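Local atomic coordinates of 2,3-dihydroxy-2,3-dihydrophenylpropionate dehydrogenase (Pseudomonas sp. MC1, PDB entry 5XTF), a protein that catalyses the NAD(+)-dependent oxidation of naphthalene cis-dihydrodiol to 1,2-dihydroxynaphthalene, a step in the breakdown of aromatic hydrocarbons. Residues B[37-42]-B[245-250]. Sequence-based numbering, arbitrary orientation.
Sequences LELVRS and DVVAPY
L39 lays its forked end over one face of the Y250 ring, and V247 fills in beside it. The two methyls of L39 divide the work. CD1 sits over the ring in a CH-pi contact, 4.0 Å from the Y250 ring centroid and 18° off the normal, displaced toward the rim at Y250 CD1 and CE1; CD2 lies near the root of the ring, 3.7 Å from Y250 CG, and also reaches V247 CG1 at 3.6 Å. With CG of L39 anti to its carbonyl carbon (chi1 -62°) and the chain extended beyond it, the fork is carried out to cross the tyrosine at about a right angle.

V247 is directed toward helix 34-46 and spreads its methyls along one side of it. CG1 nestles between L39 CD2 and E38 CB, the latter 3.7 Å away, so of the glutamate side chain only the aliphatic root takes part. Its bent chain turns the carboxylate back to R41, where NH1 makes a salt bridge to OE2 of E38. One turn on from E38, S42 OG meets V247 CG2 at 3.2 Å, a close approach of hydroxyl to methyl.

The hydroxyl end of Y250 is held elsewhere: OH hydrogen-bonds T157 OG1, at the end of strand 153-157, while I35 and F43 of helix 34-46 also pack against this tyrosine. Cut back to an alanine, this position is likely to leave L39 without the ring face it rests on and T157 OG1 without its phenolic partner. Y250 also lies close to the NAD(+)-binding residues I35 and N104. This is the Rossmann-fold core of a short-chain dehydrogenase: the helix that follows the first strand and the dinucleotide-binding turn packs against the start of helix 248-254 on one face of the parallel sheet.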
loop_
_atom_site.group_PDB
_atom_site.type_symbol
_atom_site.label_atom_id
_atom_site.label_comp_id
_atom_site.label_asym_id
_atom_site.label_seq_id
_atom_site.Cartn_x
_atom_site.Cartn_y
_atom_site.Cartn_z
ATOM N N LEU B 37 19.321 22.127 1.699
ATOM C CA LEU B 37 20.168 23.014 2.489
ATOM C C LEU B 37 20.083 22.671 3.975
ATOM O O LEU B 37 21.090 22.700 4.693
ATOM C CB LEU B 37 19.763 24.462 2.223
ATOM C CG LEU B 37 20.270 25.626 3.075
ATOM C CD1 LEU B 37 21.779 25.695 3.103
ATOM C CD2 LEU B 37 19.703 26.906 2.485
ATOM N N GLU B 38 18.893 22.296 4.445
ATOM C CA GLU B 38 18.769 21.910 5.844
ATOM C C GLU B 38 19.437 20.571 6.117
ATOM O O GLU B 38 19.890 20.327 7.240
ATOM C CB GLU B 38 17.301 21.873 6.248
ATOM C CG GLU B 38 16.660 23.254 6.309
ATOM C CD GLU B 38 17.407 24.230 7.239
ATOM O OE1 GLU B 38 17.873 23.827 8.341
ATOM O OE2 GLU B 38 17.520 25.411 6.855
ATOM N N LEU B 39 19.521 19.702 5.114
ATOM C CA LEU B 39 20.265 18.462 5.294
ATOM C C LEU B 39 21.752 18.744 5.470
ATOM O O LEU B 39 22.416 18.124 6.314
ATOM C CB LEU B 39 20.016 17.528 4.110
ATOM C CG LEU B 39 18.556 17.102 3.945
ATOM C CD1 LEU B 39 18.394 16.129 2.773
ATOM C CD2 LEU B 39 18.053 16.496 5.240
ATOM N N VAL B 40 22.285 19.695 4.700
ATOM C CA VAL B 40 23.665 20.132 4.902
ATOM C C VAL B 40 23.865 20.611 6.330
ATOM O O VAL B 40 24.763 20.148 7.044
ATOM C CB VAL B 40 24.030 21.236 3.902
ATOM C CG1 VAL B 40 25.379 21.873 4.307
ATOM C CG2 VAL B 40 24.060 20.681 2.501
ATOM N N ARG B 41 23.028 21.549 6.768
ATOM C CA ARG B 41 23.164 22.076 8.114
ATOM C C ARG B 41 22.977 20.981 9.154
ATOM O O ARG B 41 23.684 20.951 10.166
ATOM C CB ARG B 41 22.169 23.211 8.323
ATOM C CG ARG B 41 22.420 24.374 7.390
ATOM C CD ARG B 41 21.314 25.415 7.455
ATOM N NE ARG B 41 21.586 26.527 6.549
ATOM C CZ ARG B 41 20.684 27.417 6.145
ATOM N NH1 ARG B 41 19.426 27.328 6.562
ATOM N NH2 ARG B 41 21.035 28.395 5.310
ATOM N N SER B 42 22.050 20.053 8.913
ATOM C CA SER B 42 21.775 19.036 9.923
ATOM C C SER B 42 22.892 18.006 10.008
ATOM O O SER B 42 23.270 17.581 11.108
ATOM C CB SER B 42 20.442 18.354 9.628
ATOM O OG SER B 42 19.392 19.146 10.137
ATOM N N ASP B 245 12.161 21.335 9.760
ATOM C CA ASP B 245 11.410 20.427 10.610
ATOM C C ASP B 245 11.407 18.991 10.111
ATOM O O ASP B 245 11.049 18.090 10.881
ATOM C CB ASP B 245 9.951 20.888 10.745
ATOM C CG ASP B 245 9.811 22.236 11.445
ATOM O OD1 ASP B 245 10.553 22.520 12.420
ATOM O OD2 ASP B 245 8.938 23.018 11.006
ATOM N N VAL B 246 11.797 18.742 8.864
ATOM C CA VAL B 246 11.547 17.442 8.260
ATOM C C VAL B 246 12.836 16.638 8.061
ATOM O O VAL B 246 12.818 15.613 7.374
ATOM C CB VAL B 246 10.753 17.586 6.950
ATOM C CG1 VAL B 246 9.513 18.449 7.188
ATOM C CG2 VAL B 246 11.611 18.177 5.839
ATOM N N VAL B 247 13.943 17.037 8.695
ATOM C CA VAL B 247 15.230 16.405 8.408
ATOM C C VAL B 247 15.535 15.181 9.268
ATOM O O VAL B 247 16.374 14.360 8.870
ATOM C CB VAL B 247 16.385 17.410 8.569
ATOM C CG1 VAL B 247 16.224 18.563 7.581
ATOM C CG2 VAL B 247 16.454 17.917 10.006
ATOM N N ALA B 248 14.913 15.044 10.442
ATOM C CA ALA B 248 15.248 13.922 11.315
ATOM C C ALA B 248 15.167 12.559 10.629
ATOM O O ALA B 248 16.084 11.749 10.844
ATOM C CB ALA B 248 14.372 13.950 12.580
ATOM N N PRO B 249 14.149 12.233 9.806
ATOM C CA PRO B 249 14.144 10.903 9.166
ATOM C C PRO B 249 15.371 10.637 8.312
ATOM O O PRO B 249 15.852 9.493 8.270
ATOM C CB PRO B 249 12.862 10.917 8.309
ATOM C CG PRO B 249 11.985 11.959 8.940
ATOM C CD PRO B 249 12.934 13.002 9.477
ATOM N N TYR B 250 15.897 11.660 7.629
ATOM C CA TYR B 250 17.114 11.460 6.849
ATOM C C TYR B 250 18.273 11.050 7.747
ATOM O O TYR B 250 19.012 10.116 7.425
ATOM C CB TYR B 250 17.473 12.727 6.082
ATOM C CG TYR B 250 16.520 13.122 4.983
ATOM C CD1 TYR B 250 16.777 12.796 3.659
ATOM C CD2 TYR B 250 15.396 13.870 5.267
ATOM C CE1 TYR B 250 15.932 13.192 2.657
ATOM C CE2 TYR B 250 14.544 14.273 4.284
ATOM C CZ TYR B 250 14.805 13.931 2.978
ATOM O OH TYR B 250 13.923 14.351 1.997
#